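Local structure of NTP_transf_2 domain-containing protein (Capnocytophaga granulosa, 6WT9) at residues C275-K280 and S306-S311; L42-L47 and K257-E262; K68-D73 and S162-I167. The protein synthesises the cyclic dinucleotide second messenger 3',3'-c-di-GMP from two molecules of GTP as part of a CBASS antiphage defence system. All coordinates share one frame; numbering follows the deposited sequence.

Interaction 1. Residues C275-K280 and S306-S311; sequences CYNIEK and SNKINS
Lys-308 of the short helix 306-310 reaches out to the amide of Asn-277, in the segment that leads on from helix 268-276, and this polar bridge lies on the surface of the helical C-terminal part of the cGAS/DncV-like (CD-NTase) nucleotidyltransferase. One hydrogen bond carries the contact: NZ of Lys-308 donates to OD1 of Asn-277 at 2.8 Å. The ammonium lies in the carbonyl plane, and the C=O...N angle of 158° brings it in close to the direction of the bond itself. CE of Lys-308 follows at 3.6 Å from the same OD1. The two side chains come from opposite directions, and both are needed to bridge backbones whose nearest CA atoms, those of Asn-277 and Ser-311, are 9.8 Å apart. Lys-308 spans its share by a single bend at chi2 (73°), after which CD, CE and NZ run on fully extended.

Gln-298 of helix 291-304 closes a small polar cluster round this bond. Its NE2 also donates to OD1 of Asn-277, which thus has two donors, and its OE1 is a weak acceptor for NZ of Lys-308. The lysine chain lies over Glu-301 and Leu-302 of that same helix, whereas Asn-277 touches Leu-312. Glu-279 OE2, at 6.6 Å from Lys-308 NZ, is not in contact with it but could add mild electrostatic attraction.

Further out, backbone bonds hold the turns from which the two side chains spring. Asn-310 N binds Ser-306 O at 3.0 Å across the turn that carries Lys-308, and next to Asn-277 the turn from Cys-275 to Ile-278 is closed by Ile-278 N donating to Cys-275 O at 3.1 Å.

Interaction 2. Residues L42-L47 and K257-E262; sequences LKYITL and KADSDE
Tyr-44 and Asp-259 meet across the gap between helix 40-49 and the C-terminal part of helix 245-259. One hydrogen bond carries the link: OH of Tyr-44 donates to OD2 of Asp-259 at 2.5 Å, a very short separation whose exact value deserves caution at 2.30 Å resolution. OD2 sits at the edge of the phenol, in the ring plane, and also lies 3.3 Å from Tyr-44 CE1. The carboxylate is turned 38° from the ring. Tyr-44 CG is anti to the backbone N (chi1 178°), which sends the ring out from its helix to Asp-259.

By charge, the aspartate is held a second time, as OD1 forms a salt bridge with Arg-16 of helix 6-17. Both carboxylate oxygens are thus engaged, OD2 by the phenol and OD1 by the arginine, which would be consistent with an ionised Asp-259.

Just past it the chain makes an ST turn, with Ser-260 OG accepting from Glu-262 N at 3.1 Å; the same OG is hydrogen-bonded to Glu-339 OE2 of helix 327-347. Around helix 40-49, Tyr-44 rests on Leu-9 of helix 6-17, Leu-47 on Phe-29 of helix 23-32, and Ile-45 on Ile-343 of helix 327-347.

Interaction 3. Residues K68-D73 and S162-I167; sequences KLHLQD and SSVYEI
At the C-terminal ends of helices 54-71 and 147-164, the imidazole of His-70 packs against Val-164 and Tyr-165. A CH-pi contact joins the first two: CG1 of Val-164 lies over one face of the His-70 ring, 3.5 Å from the centroid and 16° off the normal, displaced toward NE2, which it approaches to 3.3 Å. The second methyl, CG2 of Val-164, reaches ND1 of His-70 at 3.4 Å; with CG1 anti to the valine's own N (chi1 167°) and CG2 beside it, both branches bear on the imidazole. The same CG1 also stands 3.6 Å above the centre of the Tyr-165 ring, and sits in the angle between the two rings, over a face of each.

The contact lies in the nucleotidyltransferase domain, beside its mixed sheet; Leu-71 touches Tyr-80 of strand 78-83, and Tyr-165 lies on Ile-178 and Asn-180 of strand 176-180. Tyr-165 is the first residue to leave helical geometry after helix 147-164, yet the end of its side chain comes back toward helix 54-71. There its OH lies 3.4 Å from CD2 of His-70, a van der Waals approach. The two rings are oblique to each other, with planes 80° apart and centroids separated by 5.6 Å. No hydrogen bond joins the segments. Lys-160, a turn earlier on helix 147-164, touches both His-70 and Asp-73.

In the fold
From the N terminus, helix 40-49 opens interaction 2 and the next helix, 54-71, opens interaction 3. The latter closes first, after 88 intervening residues, when the end of helix 147-164 returns to the end of helix 54-71 within the nucleotidyltransferase domain. It is thus nested inside the 209-residue loop that interaction 2 closes at 257-262, joining an N-terminal helix to helix 245-259. Interaction 1 follows in series, a local loop of 25 residues between the segment leading on from helix 268-276 and helix 306-310. Interactions 1 and 2 have centres 23 Å apart, whereas interaction 3 lies across the chain's centre from both, its centre 37 Å from that of interaction 2.

Interaction 1. Residues C275-K280 and S306-S311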
loop_
_atom_site.group_PDB
_atom_site.type_symbol
_atom_site.label_atom_id
_atom_site.label_comp_id
_atom_site.label_asym_id
_atom_site.label_seq_id
_atom_site.Cartn_x
_atom_site.Cartn_y
_atom_site.Cartn_z
ATOM N N CYS A 275 -5.585 -2.658 -10.386
ATOM C CA CYS A 275 -4.501 -3.346 -11.081
ATOM C C CYS A 275 -4.668 -4.858 -11.008
ATOM O O CYS A 275 -4.421 -5.563 -11.994
ATOM C CB CYS A 275 -3.156 -2.921 -10.494
ATOM S SG CYS A 275 -2.808 -1.157 -10.662
ATOM N N TYR A 276 -5.089 -5.371 -9.849
ATOM C CA TYR A 276 -5.314 -6.804 -9.689
ATOM C C TYR A 276 -6.408 -7.321 -10.612
ATOM O O TYR A 276 -6.421 -8.514 -10.934
ATOM C CB TYR A 276 -5.666 -7.108 -8.229
ATOM C CG TYR A 276 -5.742 -8.580 -7.890
ATOM C CD1 TYR A 276 -4.588 -9.317 -7.660
ATOM C CD2 TYR A 276 -6.968 -9.228 -7.784
ATOM C CE1 TYR A 276 -4.648 -10.660 -7.342
ATOM C CE2 TYR A 276 -7.040 -10.572 -7.468
ATOM C CZ TYR A 276 -5.876 -11.283 -7.247
ATOM O OH TYR A 276 -5.937 -12.622 -6.930
ATOM N N ASN A 277 -7.321 -6.451 -11.048
ATOM C CA ASN A 277 -8.391 -6.864 -11.946
ATOM C C ASN A 277 -7.904 -7.095 -13.372
ATOM O O ASN A 277 -8.573 -7.804 -14.132
ATOM C CB ASN A 277 -9.507 -5.818 -11.933
ATOM C CG ASN A 277 -10.658 -6.178 -12.851
ATOM O OD1 ASN A 277 -10.695 -5.759 -14.007
ATOM N ND2 ASN A 277 -11.608 -6.956 -12.341
ATOM N N ILE A 278 -6.759 -6.525 -13.750
ATOM C CA ILE A 278 -6.251 -6.687 -15.107
ATOM C C ILE A 278 -5.843 -8.136 -15.332
ATOM O O ILE A 278 -5.109 -8.725 -14.527
ATOM C CB ILE A 278 -5.073 -5.735 -15.361
ATOM C CG1 ILE A 278 -5.498 -4.286 -15.120
ATOM C CG2 ILE A 278 -4.539 -5.921 -16.779
ATOM C CD1 ILE A 278 -4.356 -3.294 -15.209
ATOM N N GLU A 279 -6.312 -8.716 -16.435
ATOM C CA GLU A 279 -5.994 -10.102 -16.746
ATOM C C GLU A 279 -4.504 -10.265 -17.022
ATOM O O GLU A 279 -3.877 -9.416 -17.662
ATOM C CB GLU A 279 -6.812 -10.574 -17.949
ATOM C CG GLU A 279 -8.314 -10.587 -17.699
ATOM C CD GLU A 279 -9.113 -11.016 -18.917
ATOM O OE1 GLU A 279 -8.500 -11.288 -19.970
ATOM O OE2 GLU A 279 -10.357 -11.080 -18.819
ATOM N N LYS A 280 -3.939 -11.370 -16.526
ATOM C CA LYS A 280 -2.500 -11.592 -16.634
ATOM C C LYS A 280 -2.044 -11.628 -18.086
ATOM O O LYS A 280 -0.978 -11.100 -18.422
ATOM C CB LYS A 280 -2.119 -12.896 -15.934
ATOM C CG LYS A 280 -2.332 -12.902 -14.433
ATOM C CD LYS A 280 -2.410 -14.328 -13.913
ATOM C CE LYS A 280 -1.292 -15.186 -14.487
ATOM N NZ LYS A 280 -1.429 -16.616 -14.095
ATOM N N SER A 306 -20.198 0.639 -17.926
ATOM C CA SER A 306 -20.747 0.762 -16.580
ATOM C C SER A 306 -20.734 -0.567 -15.838
ATOM O O SER A 306 -20.598 -0.584 -14.611
ATOM C CB SER A 306 -22.170 1.318 -16.638
ATOM O OG SER A 306 -23.054 0.387 -17.239
ATOM N N ASN A 307 -20.886 -1.685 -16.551
ATOM C CA ASN A 307 -20.842 -2.980 -15.884
ATOM C C ASN A 307 -19.417 -3.392 -15.543
ATOM O O ASN A 307 -19.206 -4.134 -14.576
ATOM C CB ASN A 307 -21.501 -4.049 -16.752
ATOM C CG ASN A 307 -21.853 -5.299 -15.969
ATOM O OD1 ASN A 307 -22.785 -5.298 -15.166
ATOM N ND2 ASN A 307 -21.111 -6.374 -16.203
ATOM N N LYS A 308 -18.438 -2.931 -16.324
ATOM C CA LYS A 308 -17.040 -3.183 -15.992
ATOM C C LYS A 308 -16.683 -2.568 -14.643
ATOM O O LYS A 308 -16.064 -3.219 -13.793
ATOM C CB LYS A 308 -16.141 -2.632 -17.101
ATOM C CG LYS A 308 -14.666 -2.547 -16.750
ATOM C CD LYS A 308 -14.005 -3.915 -16.705
ATOM C CE LYS A 308 -12.504 -3.783 -16.479
ATOM N NZ LYS A 308 -11.814 -5.102 -16.491
ATOM N N ILE A 309 -17.084 -1.315 -14.424
ATOM C CA ILE A 309 -16.793 -0.647 -13.162
ATOM C C ILE A 309 -17.701 -1.133 -12.038
ATOM O O ILE A 309 -17.330 -1.033 -10.861
ATOM C CB ILE A 309 -16.896 0.880 -13.336
ATOM C CG1 ILE A 309 -16.251 1.615 -12.162
ATOM C CG2 ILE A 309 -18.341 1.317 -13.493
ATOM C CD1 ILE A 309 -16.382 3.116 -12.253
ATOM N N ASN A 310 -18.876 -1.675 -12.365
ATOM C CA ASN A 310 -19.767 -2.213 -11.344
ATOM C C ASN A 310 -19.325 -3.580 -10.841
ATOM O O ASN A 310 -19.679 -3.957 -9.719
ATOM C CB ASN A 310 -21.197 -2.308 -11.880
ATOM C CG ASN A 310 -21.880 -0.958 -11.962
ATOM O OD1 ASN A 310 -21.517 -0.020 -11.250
ATOM N ND2 ASN A 310 -22.877 -0.852 -12.832
ATOM N N SER A 311 -18.564 -4.327 -11.639
ATOM C CA SER A 311 -18.121 -5.658 -11.250
ATOM C C SER A 311 -16.747 -5.667 -10.592
ATOM O O SER A 311 -16.307 -6.729 -10.139
ATOM C CB SER A 311 -18.100 -6.585 -12.471
ATOM O OG SER A 311 -17.151 -6.144 -13.427
#

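Interaction 2. Residues L42-L47 and K257-E262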
loop_
_atom_site.group_PDB
_atom_site.type_symbol
_atom_site.label_atom_id
_atom_site.label_comp_id
_atom_site.label_asym_id
_atom_site.label_seq_id
_atom_site.Cartn_x
_atom_site.Cartn_y
_atom_site.Cartn_z
ATOM N N LEU A 42 11.247 9.043 -19.342
ATOM C CA LEU A 42 11.561 7.649 -19.044
ATOM C C LEU A 42 12.098 7.488 -17.629
ATOM O O LEU A 42 11.850 6.459 -16.990
ATOM C CB LEU A 42 12.571 7.100 -20.054
ATOM C CG LEU A 42 12.186 7.138 -21.534
ATOM C CD1 LEU A 42 13.256 6.462 -22.374
ATOM C CD2 LEU A 42 10.825 6.494 -21.766
ATOM N N LYS A 43 12.838 8.482 -17.129
ATOM C CA LYS A 43 13.332 8.429 -15.755
ATOM C C LYS A 43 12.177 8.426 -14.764
ATOM O O LYS A 43 12.156 7.631 -13.817
ATOM C CB LYS A 43 14.253 9.616 -15.475
ATOM C CG LYS A 43 15.527 9.670 -16.293
ATOM C CD LYS A 43 16.332 10.902 -15.902
ATOM C CE LYS A 43 17.622 11.015 -16.688
ATOM N NZ LYS A 43 18.405 12.210 -16.259
ATOM N N TYR A 44 11.211 9.324 -14.965
ATOM C CA TYR A 44 10.091 9.435 -14.039
ATOM C C TYR A 44 9.248 8.168 -14.039
ATOM O O TYR A 44 8.862 7.674 -12.973
ATOM C CB TYR A 44 9.243 10.655 -14.399
ATOM C CG TYR A 44 8.020 10.844 -13.532
ATOM C CD1 TYR A 44 8.137 11.270 -12.217
ATOM C CD2 TYR A 44 6.747 10.608 -14.034
ATOM C CE1 TYR A 44 7.022 11.447 -11.422
ATOM C CE2 TYR A 44 5.627 10.783 -13.248
ATOM C CZ TYR A 44 5.769 11.204 -11.943
ATOM O OH TYR A 44 4.653 11.379 -11.157
ATOM N N ILE A 45 8.965 7.619 -15.221
ATOM C CA ILE A 45 8.155 6.409 -15.305
ATOM C C ILE A 45 8.888 5.225 -14.686
ATOM O O ILE A 45 8.301 4.438 -13.935
ATOM C CB ILE A 45 7.764 6.131 -16.768
ATOM C CG1 ILE A 45 6.916 7.278 -17.322
ATOM C CG2 ILE A 45 7.006 4.817 -16.881
ATOM C CD1 ILE A 45 6.732 7.221 -18.822
ATOM N N THR A 46 10.183 5.081 -14.985
ATOM C CA THR A 46 10.935 3.940 -14.471
ATOM C C THR A 46 11.059 3.990 -12.954
ATOM O O THR A 46 10.933 2.960 -12.282
ATOM C CB THR A 46 12.322 3.884 -15.113
ATOM O OG1 THR A 46 12.192 3.799 -16.537
ATOM C CG2 THR A 46 13.084 2.669 -14.613
ATOM N N LEU A 47 11.300 5.178 -12.394
ATOM C CA LEU A 47 11.419 5.288 -10.945
ATOM C C LEU A 47 10.067 5.149 -10.256
ATOM O O LEU A 47 9.990 4.588 -9.159
ATOM C CB LEU A 47 12.076 6.614 -10.565
ATOM C CG LEU A 47 12.445 6.750 -9.088
ATOM C CD1 LEU A 47 13.255 5.545 -8.636
ATOM C CD2 LEU A 47 13.213 8.038 -8.837
ATOM N N LYS A 257 -0.919 9.469 -8.358
ATOM C CA LYS A 257 -1.845 10.064 -7.400
ATOM C C LYS A 257 -1.152 11.119 -6.547
ATOM O O LYS A 257 -1.684 12.217 -6.342
ATOM C CB LYS A 257 -2.451 8.967 -6.524
ATOM C CG LYS A 257 -3.210 9.472 -5.311
ATOM C CD LYS A 257 -3.620 8.313 -4.416
ATOM C CE LYS A 257 -4.244 8.802 -3.120
ATOM N NZ LYS A 257 -4.643 7.665 -2.246
ATOM N N ALA A 258 0.046 10.805 -6.046
ATOM C CA ALA A 258 0.754 11.737 -5.175
ATOM C C ALA A 258 1.238 12.969 -5.930
ATOM O O ALA A 258 1.388 14.041 -5.331
ATOM C CB ALA A 258 1.934 11.037 -4.503
ATOM N N ASP A 259 1.485 12.843 -7.232
ATOM C CA ASP A 259 2.005 13.944 -8.031
ATOM C C ASP A 259 0.923 14.701 -8.788
ATOM O O ASP A 259 1.240 15.662 -9.496
ATOM C CB ASP A 259 3.057 13.428 -9.016
ATOM C CG ASP A 259 4.358 13.065 -8.333
ATOM O OD1 ASP A 259 4.670 13.683 -7.295
ATOM O OD2 ASP A 259 5.070 12.166 -8.830
ATOM N N SER A 260 -0.338 14.301 -8.657
ATOM C CA SER A 260 -1.419 14.976 -9.357
ATOM C C SER A 260 -1.825 16.246 -8.622
ATOM O O SER A 260 -1.936 16.259 -7.393
ATOM C CB SER A 260 -2.626 14.046 -9.495
ATOM O OG SER A 260 -3.709 14.705 -10.127
ATOM N N ASP A 261 -2.045 17.320 -9.383
ATOM C CA ASP A 261 -2.580 18.540 -8.791
ATOM C C ASP A 261 -4.065 18.433 -8.480
ATOM O O ASP A 261 -4.608 19.321 -7.813
ATOM C CB ASP A 261 -2.323 19.735 -9.708
ATOM C CG ASP A 261 -0.958 20.355 -9.484
ATOM O OD1 ASP A 261 -0.478 20.332 -8.330
ATOM O OD2 ASP A 261 -0.365 20.864 -10.458
ATOM N N GLU A 262 -4.728 17.382 -8.947
ATOM C CA GLU A 262 -6.099 17.092 -8.571
ATOM C C GLU A 262 -6.121 16.214 -7.325
ATOM O O GLU A 262 -5.126 15.581 -6.963
ATOM C CB GLU A 262 -6.836 16.399 -9.716
ATOM C CG GLU A 262 -6.797 17.163 -11.028
ATOM C CD GLU A 262 -7.827 18.274 -11.093
ATOM O OE1 GLU A 262 -8.606 18.427 -10.128
ATOM O OE2 GLU A 262 -7.864 18.991 -12.115
#

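Interaction 3. Residues K68-D73 and S162-I167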
loop_
_atom_site.group_PDB
_atom_site.type_symbol
_atom_site.label_atom_id
_atom_site.label_comp_id
_atom_site.label_asym_id
_atom_site.label_seq_id
_atom_site.Cartn_x
_atom_site.Cartn_y
_atom_site.Cartn_z
ATOM N N LYS A 68 6.748 -4.667 18.518
ATOM C CA LYS A 68 6.298 -6.000 18.909
ATOM C C LYS A 68 6.974 -6.464 20.194
ATOM O O LYS A 68 6.316 -7.013 21.085
ATOM C CB LYS A 68 6.562 -6.984 17.769
ATOM C CG LYS A 68 6.194 -8.425 18.067
ATOM C CD LYS A 68 6.453 -9.305 16.853
ATOM C CE LYS A 68 6.230 -10.775 17.167
ATOM N NZ LYS A 68 6.486 -11.638 15.979
ATOM N N LEU A 69 8.287 -6.243 20.313
ATOM C CA LEU A 69 9.008 -6.701 21.498
ATOM C C LEU A 69 8.560 -5.954 22.748
ATOM O O LEU A 69 8.511 -6.534 23.839
ATOM C CB LEU A 69 10.515 -6.546 21.297
ATOM C CG LEU A 69 11.168 -7.413 20.216
ATOM C CD1 LEU A 69 12.682 -7.255 20.247
ATOM C CD2 LEU A 69 10.772 -8.875 20.376
ATOM N N HIS A 70 8.241 -4.664 22.614
ATOM C CA HIS A 70 7.747 -3.910 23.761
ATOM C C HIS A 70 6.372 -4.403 24.194
ATOM O O HIS A 70 6.091 -4.495 25.395
ATOM C CB HIS A 70 7.706 -2.417 23.437
ATOM C CG HIS A 70 9.050 -1.759 23.447
ATOM N ND1 HIS A 70 9.807 -1.630 24.593
ATOM C CD2 HIS A 70 9.772 -1.190 22.453
ATOM C CE1 HIS A 70 10.939 -1.013 24.304
ATOM N NE2 HIS A 70 10.942 -0.735 23.012
ATOM N N LEU A 71 5.503 -4.724 23.234
ATOM C CA LEU A 71 4.180 -5.231 23.578
ATOM C C LEU A 71 4.249 -6.642 24.151
ATOM O O LEU A 71 3.396 -7.023 24.960
ATOM C CB LEU A 71 3.270 -5.194 22.353
ATOM C CG LEU A 71 2.923 -3.792 21.848
ATOM C CD1 LEU A 71 1.988 -3.860 20.648
ATOM C CD2 LEU A 71 2.304 -2.967 22.967
ATOM N N GLN A 72 5.251 -7.426 23.751
ATOM C CA GLN A 72 5.448 -8.751 24.329
ATOM C C GLN A 72 5.901 -8.699 25.781
ATOM O O GLN A 72 6.066 -9.756 26.398
ATOM C CB GLN A 72 6.458 -9.542 23.496
ATOM C CG GLN A 72 5.907 -10.022 22.164
ATOM C CD GLN A 72 6.952 -10.712 21.311
ATOM O OE1 GLN A 72 8.151 -10.508 21.493
ATOM N NE2 GLN A 72 6.500 -11.537 20.374
ATOM N N ASP A 73 6.108 -7.507 26.332
ATOM C CA ASP A 73 6.410 -7.334 27.743
ATOM C C ASP A 73 5.169 -7.087 28.591
ATOM O O ASP A 73 5.295 -6.941 29.809
ATOM C CB ASP A 73 7.393 -6.172 27.938
ATOM C CG ASP A 73 8.775 -6.474 27.393
ATOM O OD1 ASP A 73 9.010 -7.620 26.958
ATOM O OD2 ASP A 73 9.630 -5.561 27.401
ATOM N N SER A 162 3.057 4.365 25.419
ATOM C CA SER A 162 3.247 5.720 25.928
ATOM C C SER A 162 4.423 5.808 26.887
ATOM O O SER A 162 4.989 6.892 27.064
ATOM C CB SER A 162 1.978 6.214 26.626
ATOM O OG SER A 162 0.865 6.166 25.752
ATOM N N SER A 163 4.803 4.691 27.504
ATOM C CA SER A 163 5.936 4.655 28.416
ATOM C C SER A 163 7.266 4.428 27.711
ATOM O O SER A 163 8.316 4.741 28.285
ATOM C CB SER A 163 5.723 3.560 29.464
ATOM O OG SER A 163 6.949 3.173 30.048
ATOM N N VAL A 164 7.251 3.901 26.491
ATOM C CA VAL A 164 8.472 3.615 25.750
ATOM C C VAL A 164 8.814 4.733 24.773
ATOM O O VAL A 164 9.976 5.124 24.658
ATOM C CB VAL A 164 8.344 2.261 25.022
ATOM C CG1 VAL A 164 9.460 2.095 24.005
ATOM C CG2 VAL A 164 8.363 1.122 26.025
ATOM N N TYR A 165 7.818 5.266 24.075
ATOM C CA TYR A 165 8.030 6.255 23.027
ATOM C C TYR A 165 7.480 7.603 23.469
ATOM O O TYR A 165 6.315 7.701 23.870
ATOM C CB TYR A 165 7.366 5.811 21.722
ATOM C CG TYR A 165 7.878 4.487 21.202
ATOM C CD1 TYR A 165 9.115 4.398 20.578
ATOM C CD2 TYR A 165 7.123 3.328 21.328
ATOM C CE1 TYR A 165 9.589 3.192 20.099
ATOM C CE2 TYR A 165 7.589 2.117 20.849
ATOM C CZ TYR A 165 8.823 2.057 20.235
ATOM O OH TYR A 165 9.299 0.860 19.756
ATOM N N GLU A 166 8.323 8.637 23.390
ATOM C CA GLU A 166 7.888 9.981 23.762
ATOM C C GLU A 166 6.742 10.453 22.878
ATOM O O GLU A 166 5.809 11.110 23.354
ATOM C CB GLU A 166 9.063 10.959 23.681
ATOM C CG GLU A 166 10.104 10.804 24.783
ATOM C CD GLU A 166 10.970 9.568 24.614
ATOM O OE1 GLU A 166 11.633 9.169 25.595
ATOM O OE2 GLU A 166 10.988 8.996 23.503
ATOM N N ILE A 167 6.792 10.127 21.591
ATOM C CA ILE A 167 5.738 10.466 20.644
ATOM C C ILE A 167 4.833 9.244 20.533
ATOM O O ILE A 167 5.191 8.244 19.904
ATOM C CB ILE A 167 6.308 10.881 19.286
ATOM C CG1 ILE A 167 7.290 12.043 19.456
ATOM C CG2 ILE A 167 5.187 11.261 18.331
ATOM C CD1 ILE A 167 7.955 12.474 18.168
#